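Local coordinates for protein type III restriction-modification enzyme EcoP15I Res subunit (Escherichia coli, PDB 4ZCF) that cleaves DNA as the ATP-dependent restriction subunit of a type III restriction-modification enzyme, which needs two inversely oriented recognition sites and a partner methyltransferase subunit, at residues Phe110-Pro115 with Ala121-Phe126; Ile223-Pro228 with Glu239-Phe244; Thr97-Asn102 with Arg142-Tyr147. All coordinates share one frame; numbering follows the deposited sequence.

In the fold
The three contacts illustrate how a RecA-like motor domain joins a parallel sheet to a nucleotide site. All involve the first of the chain's two parallel sheets, where strands 109-113 and 222-226 are direct neighbours and 143-148 is an outermost strand within the chain. The centre of contact 1 is about 13 Å from those of contacts 2 and 3, which are about 18 Å apart. Contact 3 opens first along the chain and contact 1 forms before it closes; contact 2 follows. Helices 90-105 and 117-128 pack on one face of the sheet, helix 236-242 on the other. Contacts 1 and 2 both reach AMP, so segments that pack the sheet also line the nucleotide site.

Contact 1 of 3, residues Phe110-Pro115 with Ala121-Phe126; sequences FIIIVP and AGTVNF. With AMP (adenosine monophosphate), chain H.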
loop_
_atom_site.group_PDB
_atom_site.type_symbol
_atom_site.label_atom_id
_atom_site.label_comp_id
_atom_site.label_asym_id
_atom_site.label_seq_id
_atom_site.Cartn_x
_atom_site.Cartn_y
_atom_site.Cartn_z
ATOM N N PHE C 110 -9.376 6.058 -21.293
ATOM C CA PHE C 110 -9.958 7.401 -21.305
ATOM C C PHE C 110 -9.528 8.196 -20.071
ATOM O O PHE C 110 -9.428 7.637 -18.979
ATOM C CB PHE C 110 -11.508 7.309 -21.322
ATOM C CG PHE C 110 -12.121 6.412 -22.376
ATOM C CD1 PHE C 110 -12.255 5.043 -22.159
ATOM C CD2 PHE C 110 -12.623 6.940 -23.555
ATOM C CE1 PHE C 110 -12.803 4.209 -23.146
ATOM C CE2 PHE C 110 -13.190 6.110 -24.533
ATOM C CZ PHE C 110 -13.277 4.751 -24.321
ATOM N N ILE C 111 -9.316 9.507 -20.246
ATOM C CA ILE C 111 -8.991 10.426 -19.154
ATOM C C ILE C 111 -10.220 11.345 -18.936
ATOM O O ILE C 111 -10.642 12.024 -19.880
ATOM C CB ILE C 111 -7.647 11.214 -19.344
ATOM C CG1 ILE C 111 -6.472 10.256 -19.679
ATOM C CG2 ILE C 111 -7.335 12.046 -18.085
ATOM C CD1 ILE C 111 -5.058 10.933 -20.037
ATOM N N ILE C 112 -10.821 11.310 -17.719
ATOM C CA ILE C 112 -11.945 12.174 -17.346
ATOM C C ILE C 112 -11.325 13.342 -16.598
ATOM O O ILE C 112 -10.832 13.149 -15.473
ATOM C CB ILE C 112 -13.042 11.495 -16.460
ATOM C CG1 ILE C 112 -13.742 10.344 -17.188
ATOM C CG2 ILE C 112 -14.072 12.535 -15.964
ATOM C CD1 ILE C 112 -14.551 9.454 -16.249
ATOM N N ILE C 113 -11.346 14.544 -17.209
ATOM C CA ILE C 113 -10.784 15.720 -16.568
ATOM C C ILE C 113 -11.878 16.573 -15.893
ATOM O O ILE C 113 -12.856 16.978 -16.534
ATOM C CB ILE C 113 -9.741 16.464 -17.435
ATOM C CG1 ILE C 113 -8.717 15.446 -17.999
ATOM C CG2 ILE C 113 -9.037 17.577 -16.612
ATOM C CD1 ILE C 113 -7.616 15.948 -18.901
ATOM N N VAL C 114 -11.748 16.742 -14.563
ATOM C CA VAL C 114 -12.724 17.450 -13.732
ATOM C C VAL C 114 -12.099 18.719 -13.136
ATOM O O VAL C 114 -10.882 18.765 -13.018
ATOM C CB VAL C 114 -13.467 16.533 -12.694
ATOM C CG1 VAL C 114 -14.287 15.444 -13.393
ATOM C CG2 VAL C 114 -12.515 15.934 -11.657
ATOM N N PRO C 115 -12.846 19.805 -12.861
ATOM C CA PRO C 115 -12.173 21.027 -12.393
ATOM C C PRO C 115 -12.088 21.217 -10.872
ATOM O O PRO C 115 -11.380 22.127 -10.405
ATOM C CB PRO C 115 -13.047 22.125 -12.996
ATOM C CG PRO C 115 -14.443 21.522 -13.021
ATOM C CD PRO C 115 -14.304 20.023 -13.022
ATOM N N ALA C 121 -15.167 13.779 -6.470
ATOM C CA ALA C 121 -15.800 12.870 -5.506
ATOM C C ALA C 121 -17.143 12.314 -6.010
ATOM O O ALA C 121 -17.390 11.116 -5.866
ATOM C CB ALA C 121 -15.960 13.555 -4.157
ATOM N N GLY C 122 -17.959 13.170 -6.629
ATOM C CA GLY C 122 -19.253 12.806 -7.198
ATOM C C GLY C 122 -19.149 11.944 -8.442
ATOM O O GLY C 122 -19.939 11.016 -8.610
ATOM N N THR C 123 -18.172 12.238 -9.324
ATOM C CA THR C 123 -17.918 11.470 -10.561
ATOM C C THR C 123 -17.441 10.052 -10.204
ATOM O O THR C 123 -17.953 9.082 -10.751
ATOM C CB THR C 123 -16.940 12.237 -11.503
ATOM O OG1 THR C 123 -17.516 13.503 -11.838
ATOM C CG2 THR C 123 -16.620 11.479 -12.777
ATOM N N VAL C 124 -16.482 9.947 -9.264
ATOM C CA VAL C 124 -15.925 8.676 -8.803
ATOM C C VAL C 124 -16.988 7.811 -8.103
ATOM O O VAL C 124 -17.133 6.640 -8.450
ATOM C CB VAL C 124 -14.623 8.905 -7.986
ATOM C CG1 VAL C 124 -14.153 7.644 -7.278
ATOM C CG2 VAL C 124 -13.519 9.460 -8.892
ATOM N N ASN C 125 -17.772 8.398 -7.194
ATOM C CA ASN C 125 -18.859 7.733 -6.478
ATOM C C ASN C 125 -19.786 7.027 -7.469
ATOM O O ASN C 125 -20.010 5.822 -7.359
ATOM C CB ASN C 125 -19.638 8.777 -5.653
ATOM C CG ASN C 125 -20.502 8.218 -4.554
ATOM O OD1 ASN C 125 -20.111 8.181 -3.384
ATOM N ND2 ASN C 125 -21.712 7.805 -4.897
ATOM N N PHE C 126 -20.269 7.775 -8.472
ATOM C CA PHE C 126 -21.142 7.288 -9.535
ATOM C C PHE C 126 -20.499 6.150 -10.330
ATOM O O PHE C 126 -21.144 5.129 -10.537
ATOM C CB PHE C 126 -21.523 8.457 -10.461
ATOM C CG PHE C 126 -22.632 8.188 -11.458
ATOM C CD1 PHE C 126 -23.751 7.436 -11.099
ATOM C CD2 PHE C 126 -22.594 8.747 -12.733
ATOM C CE1 PHE C 126 -24.772 7.199 -12.015
ATOM C CE2 PHE C 126 -23.629 8.529 -13.642
ATOM C CZ PHE C 126 -24.705 7.750 -13.280
HETATM P P AMP H . -21.024 16.365 -12.518
HETATM O O1P AMP H . -20.453 17.712 -12.285
HETATM O O2P AMP H . -21.748 16.516 -13.804
HETATM O O3P AMP H . -19.855 15.518 -12.868
HETATM O "O5'" AMP H . -21.871 15.789 -11.294
HETATM C "C5'" AMP H . -23.221 15.401 -11.476
HETATM C "C4'" AMP H . -23.583 14.231 -10.618
HETATM O "O4'" AMP H . -24.967 13.844 -10.842
HETATM C "C3'" AMP H . -22.767 13.041 -10.985
HETATM O "O3'" AMP H . -21.607 13.001 -10.154
HETATM C "C2'" AMP H . -23.649 11.872 -10.810
HETATM O "O2'" AMP H . -23.504 11.318 -9.495
HETATM C "C1'" AMP H . -25.043 12.393 -10.946
HETATM N N9 AMP H . -25.704 11.981 -12.119
HETATM C C8 AMP H . -25.342 12.371 -13.326
HETATM N N7 AMP H . -26.192 11.843 -14.250
HETATM C C5 AMP H . -27.199 11.093 -13.488
HETATM C C6 AMP H . -28.360 10.311 -13.749
HETATM N N6 AMP H . -28.812 10.103 -15.077
HETATM N N1 AMP H . -29.027 9.761 -12.702
HETATM C C2 AMP H . -28.627 9.922 -11.449
HETATM N N3 AMP H . -27.552 10.637 -11.129
HETATM C C4 AMP H . -26.803 11.243 -12.080
#
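Thr123 meets two side chains of residues 110-115 with different branches. Its methyl CG2 faces CG2 of Ile112 at 4.2 Å, methyl to methyl, while OG1 lies beside CG1 of Val114 at 4.1 Å; the Val114 and Thr123 side chains run past each other in opposite directions. The first torsion of Thr123 explains this division: at chi1 -59°, OG1 is beside the backbone N and CG2 anti to it. The hydroxyl also hydrogen-bonds to the carbonyl O of Ile119 one turn earlier, which holds its rotation, and it lies 3.3 Å from O3P of AMP. This is a strand-loop-helix step of the P-loop NTPase fold, and the helix presents one side to the sheet and another to the nucleotide. Gly122 O accepts a weak hydrogen bond from O3' of the AMP ribose at 3.0 Å, and the absence of a side chain on Gly122 leaves room for that hydroxyl. The Phe126 ring lies alongside the nucleotide: C2' of the AMP ribose sits over one ring face, 3.8 Å from Phe126 CD2, and on the adenine C4 is 4.2 Å above the ring plane, displaced toward the rim.

Contact 2 of 3, residues Ile223-Pro228 with Glu239-Phe244; sequences IIIDEP and ENIEKF. With AMP (adenosine monophosphate), chain H.
Ile223 reaches residues 239-244 through a single methyl. Its CD1 comes to 3.8 Å from CD2 of Phe244, approaching that ring obliquely, and also rests against CG2 of Ile241 at 4.1 Å. With chi2 at 179° the Ile223 chain is fully extended, which carries CD1 far enough from the strand to serve both partners; it runs at about a right angle to Phe244. One step along the same face, CD1 of Ile225 lies 4.4 Å from the same CG2 of Ile241, so this methyl touches both strand isoleucines. The contact is wholly apolar.

These elements belong to the beta-alpha-beta unit of strands 222-226 and 248-253 with helix 236-242. The strand ends at Asp226, and Asp226-Glu227-Pro228 begin the Walker B (motif II) sequence, of the DExH type of superfamily 2 helicases. In relatives with this motif the acidic pair serves metal binding and ATP hydrolysis, a role consistent with the position of both residues here. Asp226 turns from the packed face toward AMP: CG is anti to the backbone N (chi1 -155°), and OD2 lies 3.0 Å from O3P of the nucleotide.

Behind this first shell, Phe231 packs on both Ile225 and Ile241, and Val213 and Leu216 of helix 212-217 lie against Phe244. The backbone bond from Phe244 N to Ile241 O, 3.1 Å, ties Phe244 back to Ile241. Lys243 NZ donates to Asn240 OD1 at 3.0 Å, tilted 26° from the carbonyl plane. Tyr94 OH is hydrogen-bonded to Asp226 OD2, a second-shell group that probably helps to orient the carboxylate. Glu227 OE2 lies 3.7 Å from AMP O1P, while its OE1 forms a salt bridge with Lys90 of the P-loop.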
loop_
_atom_site.group_PDB
_atom_site.type_symbol
_atom_site.label_atom_id
_atom_site.label_comp_id
_atom_site.label_asym_id
_atom_site.label_seq_id
_atom_site.Cartn_x
_atom_site.Cartn_y
_atom_site.Cartn_z
ATOM N N ILE C 223 -10.047 12.149 -24.246
ATOM C CA ILE C 223 -10.277 13.004 -23.078
ATOM C C ILE C 223 -11.641 13.644 -23.028
ATOM O O ILE C 223 -12.033 14.289 -23.986
ATOM C CB ILE C 223 -9.154 14.062 -22.879
ATOM C CG1 ILE C 223 -7.752 13.421 -22.855
ATOM C CG2 ILE C 223 -9.423 14.912 -21.631
ATOM C CD1 ILE C 223 -6.632 14.390 -22.680
ATOM N N ILE C 224 -12.313 13.527 -21.859
ATOM C CA ILE C 224 -13.603 14.112 -21.516
ATOM C C ILE C 224 -13.356 15.336 -20.619
ATOM O O ILE C 224 -12.629 15.230 -19.631
ATOM C CB ILE C 224 -14.505 13.073 -20.775
ATOM C CG1 ILE C 224 -14.656 11.720 -21.536
ATOM C CG2 ILE C 224 -15.850 13.665 -20.296
ATOM C CD1 ILE C 224 -15.449 11.714 -22.843
ATOM N N ILE C 225 -13.991 16.475 -20.934
ATOM C CA ILE C 225 -13.919 17.674 -20.111
ATOM C C ILE C 225 -15.290 18.016 -19.535
ATOM O O ILE C 225 -16.234 18.278 -20.287
ATOM C CB ILE C 225 -13.162 18.861 -20.770
ATOM C CG1 ILE C 225 -11.648 18.670 -20.577
ATOM C CG2 ILE C 225 -13.571 20.219 -20.153
ATOM C CD1 ILE C 225 -10.960 18.342 -21.706
ATOM N N ASP C 226 -15.382 17.968 -18.183
ATOM C CA ASP C 226 -16.555 18.267 -17.368
ATOM C C ASP C 226 -16.488 19.747 -16.999
ATOM O O ASP C 226 -15.487 20.189 -16.426
ATOM C CB ASP C 226 -16.539 17.391 -16.101
ATOM C CG ASP C 226 -17.895 17.131 -15.479
ATOM O OD1 ASP C 226 -18.546 18.099 -15.059
ATOM O OD2 ASP C 226 -18.264 15.950 -15.340
ATOM N N GLU C 227 -17.549 20.511 -17.334
ATOM C CA GLU C 227 -17.674 21.975 -17.137
ATOM C C GLU C 227 -16.516 22.672 -17.893
ATOM O O GLU C 227 -15.504 22.999 -17.276
ATOM C CB GLU C 227 -17.754 22.387 -15.640
ATOM C CG GLU C 227 -18.562 21.459 -14.735
ATOM C CD GLU C 227 -20.079 21.522 -14.780
ATOM O OE1 GLU C 227 -20.647 21.965 -15.805
ATOM O OE2 GLU C 227 -20.704 21.078 -13.788
ATOM N N PRO C 228 -16.600 22.812 -19.246
ATOM C CA PRO C 228 -15.450 23.344 -20.001
ATOM C C PRO C 228 -15.112 24.800 -19.769
ATOM O O PRO C 228 -14.031 25.238 -20.163
ATOM C CB PRO C 228 -15.812 23.048 -21.458
ATOM C CG PRO C 228 -17.279 22.987 -21.476
ATOM C CD PRO C 228 -17.716 22.463 -20.151
ATOM N N GLU C 239 -3.480 24.364 -21.330
ATOM C CA GLU C 239 -2.189 24.154 -21.999
ATOM C C GLU C 239 -1.521 22.856 -21.571
ATOM O O GLU C 239 -0.886 22.210 -22.403
ATOM C CB GLU C 239 -1.248 25.370 -21.887
ATOM C CG GLU C 239 -1.739 26.638 -22.583
ATOM C CD GLU C 239 -1.917 26.612 -24.093
ATOM O OE1 GLU C 239 -0.895 26.559 -24.814
ATOM O OE2 GLU C 239 -3.078 26.710 -24.555
ATOM N N ASN C 240 -1.738 22.436 -20.300
ATOM C CA ASN C 240 -1.229 21.178 -19.746
ATOM C C ASN C 240 -1.935 19.964 -20.328
ATOM O O ASN C 240 -1.284 18.931 -20.502
ATOM C CB ASN C 240 -1.326 21.154 -18.226
ATOM C CG ASN C 240 -0.324 22.007 -17.504
ATOM O OD1 ASN C 240 0.785 22.265 -17.980
ATOM N ND2 ASN C 240 -0.682 22.414 -16.303
ATOM N N ILE C 241 -3.272 20.071 -20.578
ATOM C CA ILE C 241 -4.128 19.034 -21.197
ATOM C C ILE C 241 -3.658 18.838 -22.644
ATOM O O ILE C 241 -3.558 17.690 -23.097
ATOM C CB ILE C 241 -5.652 19.377 -21.093
ATOM C CG1 ILE C 241 -6.125 19.412 -19.615
ATOM C CG2 ILE C 241 -6.534 18.419 -21.948
ATOM C CD1 ILE C 241 -7.421 20.177 -19.345
ATOM N N GLU C 242 -3.290 19.949 -23.340
ATOM C CA GLU C 242 -2.728 19.903 -24.713
ATOM C C GLU C 242 -1.464 19.018 -24.804
ATOM O O GLU C 242 -1.252 18.380 -25.829
ATOM C CB GLU C 242 -2.424 21.307 -25.266
ATOM C CG GLU C 242 -3.642 22.068 -25.762
ATOM C CD GLU C 242 -3.471 23.543 -26.105
ATOM O OE1 GLU C 242 -2.318 24.017 -26.236
ATOM O OE2 GLU C 242 -4.509 24.219 -26.286
ATOM N N LYS C 243 -0.663 18.948 -23.719
ATOM C CA LYS C 243 0.559 18.145 -23.635
ATOM C C LYS C 243 0.327 16.639 -23.843
ATOM O O LYS C 243 1.286 15.927 -24.152
ATOM C CB LYS C 243 1.248 18.356 -22.278
ATOM C CG LYS C 243 2.074 19.620 -22.123
ATOM C CD LYS C 243 2.526 19.754 -20.664
ATOM C CE LYS C 243 3.394 20.958 -20.435
ATOM N NZ LYS C 243 3.407 21.359 -19.003
ATOM N N PHE C 244 -0.916 16.143 -23.632
ATOM C CA PHE C 244 -1.249 14.717 -23.792
ATOM C C PHE C 244 -1.402 14.266 -25.242
ATOM O O PHE C 244 -1.534 13.063 -25.477
ATOM C CB PHE C 244 -2.526 14.343 -23.019
ATOM C CG PHE C 244 -2.444 14.471 -21.523
ATOM C CD1 PHE C 244 -1.399 13.889 -20.815
ATOM C CD2 PHE C 244 -3.440 15.129 -20.812
ATOM C CE1 PHE C 244 -1.322 14.014 -19.430
ATOM C CE2 PHE C 244 -3.374 15.239 -19.429
ATOM C CZ PHE C 244 -2.314 14.683 -18.745
HETATM P P AMP H . -21.024 16.365 -12.518
HETATM O O1P AMP H . -20.453 17.712 -12.285
HETATM O O2P AMP H . -21.748 16.516 -13.804
HETATM O O3P AMP H . -19.855 15.518 -12.868
HETATM O "O5'" AMP H . -21.871 15.789 -11.294
HETATM C "C5'" AMP H . -23.221 15.401 -11.476
HETATM C "C4'" AMP H . -23.583 14.231 -10.618
HETATM O "O4'" AMP H . -24.967 13.844 -10.842
HETATM C "C3'" AMP H . -22.767 13.041 -10.985
HETATM O "O3'" AMP H . -21.607 13.001 -10.154
HETATM C "C2'" AMP H . -23.649 11.872 -10.810
HETATM O "O2'" AMP H . -23.504 11.318 -9.495
HETATM C "C1'" AMP H . -25.043 12.393 -10.946
HETATM N N9 AMP H . -25.704 11.981 -12.119
HETATM C C8 AMP H . -25.342 12.371 -13.326
HETATM N N7 AMP H . -26.192 11.843 -14.250
HETATM C C5 AMP H . -27.199 11.093 -13.488
HETATM C C6 AMP H . -28.360 10.311 -13.749
HETATM N N6 AMP H . -28.812 10.103 -15.077
HETATM N N1 AMP H . -29.027 9.761 -12.702
HETATM C C2 AMP H . -28.627 9.922 -11.449
HETATM N N3 AMP H . -27.552 10.637 -11.129
HETATM C C4 AMP H . -26.803 11.243 -12.080
#

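Contact 3 of 3, residues Thr97-Asn102 with Arg142-Tyr147; sequences TIFDLN and RELRTY
A mixed polar and apolar contact joins the helix that follows the P-loop, 90-105, to strand 143-148 and the residue leading into it, at one edge of the motor sheet as it lies within this chain. Its polar part is one hydrogen bond: Arg142 NE donates to Asn102 OD1 at 2.9 Å, with an N-H...O angle of 147°. The donor lies in the carbonyl plane of the amide, while the oxygen is tilted somewhat out of the guanidinium plane, and the two flat groups stand nearly perpendicular, 84° apart. With CG anti to the backbone N (chi1 178°), Asn102 holds its amide out toward Arg142. Its ND2 is bonded in turn to the carbonyl O of Ile107, so both ends of the amide are engaged and its orientation is fixed.

The apolar part gathers at the rim of Phe99. Arg142 CB approaches the ring edge in its plane, 3.8 Å from CE1 of Phe99, and CD2 of Leu144 meets CZ of Phe99 at 3.7 Å, the leucine crossing the phenylalanine side chain at about a right angle. CB of Arg142 is set beside the ring by the backbone, and the bend at chi2 turns the rest of the chain so that NE meets the amide. A leucine in place of Arg142 would probably leave Asn102 OD1 without its partner across the contact.

Beyond this junction, Glu143 packs on Asn111 and Arg145 on Val110 of another protein chain. The Phe99 ring stacks with Phe136 and meets Tyr140, both on helix 130-140. Leu144 also touches Leu127 of helix 117-128, and Ile181 of the neighbouring strand 180-186 packs against Phe99 and Asn102.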
loop_
_atom_site.group_PDB
_atom_site.type_symbol
_atom_site.label_atom_id
_atom_site.label_comp_id
_atom_site.label_asym_id
_atom_site.label_seq_id
_atom_site.Cartn_x
_atom_site.Cartn_y
_atom_site.Cartn_z
ATOM N N THR C 97 -21.279 7.142 -23.587
ATOM C CA THR C 97 -20.498 7.374 -24.803
ATOM C C THR C 97 -19.147 6.619 -24.738
ATOM O O THR C 97 -18.738 6.037 -25.739
ATOM C CB THR C 97 -20.348 8.871 -25.082
ATOM O OG1 THR C 97 -21.580 9.540 -24.851
ATOM C CG2 THR C 97 -19.902 9.148 -26.491
ATOM N N ILE C 98 -18.482 6.600 -23.556
ATOM C CA ILE C 98 -17.225 5.883 -23.310
ATOM C C ILE C 98 -17.388 4.385 -23.657
ATOM O O ILE C 98 -16.490 3.782 -24.259
ATOM C CB ILE C 98 -16.778 6.122 -21.844
ATOM C CG1 ILE C 98 -15.943 7.395 -21.740
ATOM C CG2 ILE C 98 -16.047 4.900 -21.230
ATOM C CD1 ILE C 98 -15.959 8.035 -20.374
ATOM N N PHE C 99 -18.558 3.813 -23.286
ATOM C CA PHE C 99 -18.944 2.424 -23.550
ATOM C C PHE C 99 -19.236 2.212 -25.003
ATOM O O PHE C 99 -18.899 1.150 -25.522
ATOM C CB PHE C 99 -20.144 2.004 -22.706
ATOM C CG PHE C 99 -19.781 1.638 -21.293
ATOM C CD1 PHE C 99 -19.390 0.344 -20.973
ATOM C CD2 PHE C 99 -19.815 2.589 -20.281
ATOM C CE1 PHE C 99 -19.032 0.011 -19.663
ATOM C CE2 PHE C 99 -19.462 2.254 -18.973
ATOM C CZ PHE C 99 -19.071 0.967 -18.673
ATOM N N ASP C 100 -19.815 3.235 -25.681
ATOM C CA ASP C 100 -20.105 3.188 -27.125
ATOM C C ASP C 100 -18.848 3.319 -27.994
ATOM O O ASP C 100 -18.711 2.571 -28.969
ATOM C CB ASP C 100 -21.239 4.142 -27.525
ATOM C CG ASP C 100 -22.625 3.529 -27.414
ATOM O OD1 ASP C 100 -22.723 2.304 -27.184
ATOM O OD2 ASP C 100 -23.607 4.253 -27.620
ATOM N N LEU C 101 -17.891 4.182 -27.605
ATOM C CA LEU C 101 -16.610 4.305 -28.320
ATOM C C LEU C 101 -15.786 3.021 -28.126
ATOM O O LEU C 101 -15.015 2.627 -29.007
ATOM C CB LEU C 101 -15.819 5.552 -27.889
ATOM C CG LEU C 101 -16.409 6.895 -28.334
ATOM C CD1 LEU C 101 -15.951 8.011 -27.413
ATOM C CD2 LEU C 101 -16.057 7.201 -29.806
ATOM N N ASN C 102 -16.016 2.337 -26.996
ATOM C CA ASN C 102 -15.393 1.060 -26.720
ATOM C C ASN C 102 -16.043 -0.050 -27.559
ATOM O O ASN C 102 -15.328 -0.860 -28.148
ATOM C CB ASN C 102 -15.473 0.719 -25.245
ATOM C CG ASN C 102 -14.864 -0.622 -24.950
ATOM O OD1 ASN C 102 -15.578 -1.610 -24.754
ATOM N ND2 ASN C 102 -13.539 -0.704 -24.996
ATOM N N ARG C 142 -19.164 -5.379 -20.176
ATOM C CA ARG C 142 -17.941 -4.634 -19.893
ATOM C C ARG C 142 -17.862 -4.222 -18.426
ATOM O O ARG C 142 -18.886 -4.020 -17.768
ATOM C CB ARG C 142 -17.830 -3.374 -20.778
ATOM C CG ARG C 142 -17.640 -3.643 -22.261
ATOM C CD ARG C 142 -16.304 -4.284 -22.581
ATOM N NE ARG C 142 -16.060 -4.335 -24.022
ATOM C CZ ARG C 142 -16.415 -5.340 -24.817
ATOM N NH1 ARG C 142 -17.057 -6.391 -24.323
ATOM N NH2 ARG C 142 -16.138 -5.297 -26.114
ATOM N N GLU C 143 -16.623 -4.084 -17.930
ATOM C CA GLU C 143 -16.317 -3.671 -16.561
ATOM C C GLU C 143 -15.466 -2.429 -16.627
ATOM O O GLU C 143 -14.517 -2.389 -17.399
ATOM C CB GLU C 143 -15.538 -4.765 -15.805
ATOM C CG GLU C 143 -16.183 -6.136 -15.802
ATOM C CD GLU C 143 -17.455 -6.314 -14.996
ATOM O OE1 GLU C 143 -17.751 -5.472 -14.111
ATOM O OE2 GLU C 143 -18.133 -7.342 -15.230
ATOM N N LEU C 144 -15.788 -1.416 -15.840
ATOM C CA LEU C 144 -14.925 -0.254 -15.843
ATOM C C LEU C 144 -13.979 -0.268 -14.631
ATOM O O LEU C 144 -14.399 -0.548 -13.503
ATOM C CB LEU C 144 -15.669 1.089 -16.045
ATOM C CG LEU C 144 -16.666 1.553 -14.980
ATOM C CD1 LEU C 144 -15.977 2.351 -13.879
ATOM C CD2 LEU C 144 -17.706 2.445 -15.603
ATOM N N ARG C 145 -12.689 -0.071 -14.900
ATOM C CA ARG C 145 -11.636 0.023 -13.895
ATOM C C ARG C 145 -11.369 1.510 -13.813
ATOM O O ARG C 145 -11.209 2.180 -14.841
ATOM C CB ARG C 145 -10.375 -0.778 -14.290
ATOM C CG ARG C 145 -10.562 -2.296 -14.326
ATOM C CD ARG C 145 -10.833 -2.924 -12.949
ATOM N NE ARG C 145 -11.461 -4.248 -13.078
ATOM C CZ ARG C 145 -12.774 -4.464 -13.197
ATOM N NH1 ARG C 145 -13.631 -3.447 -13.165
ATOM N NH2 ARG C 145 -13.237 -5.696 -13.333
ATOM N N THR C 146 -11.445 2.037 -12.591
ATOM C CA THR C 146 -11.309 3.456 -12.314
ATOM C C THR C 146 -10.040 3.725 -11.523
ATOM O O THR C 146 -9.765 3.035 -10.546
ATOM C CB THR C 146 -12.648 4.031 -11.774
ATOM O OG1 THR C 146 -12.523 5.424 -11.480
ATOM C CG2 THR C 146 -13.162 3.282 -10.573
ATOM N N TYR C 147 -9.234 4.681 -12.004
ATOM C CA TYR C 147 -7.954 5.087 -11.431
ATOM C C TYR C 147 -8.111 6.551 -11.079
ATOM O O TYR C 147 -8.266 7.396 -11.959
ATOM C CB TYR C 147 -6.801 4.872 -12.446
ATOM C CG TYR C 147 -6.802 3.492 -13.065
ATOM C CD1 TYR C 147 -7.508 3.232 -14.233
ATOM C CD2 TYR C 147 -6.130 2.432 -12.458
ATOM C CE1 TYR C 147 -7.552 1.952 -14.782
ATOM C CE2 TYR C 147 -6.150 1.150 -13.011
ATOM C CZ TYR C 147 -6.889 0.910 -14.157
ATOM O OH TYR C 147 -6.944 -0.347 -14.701
#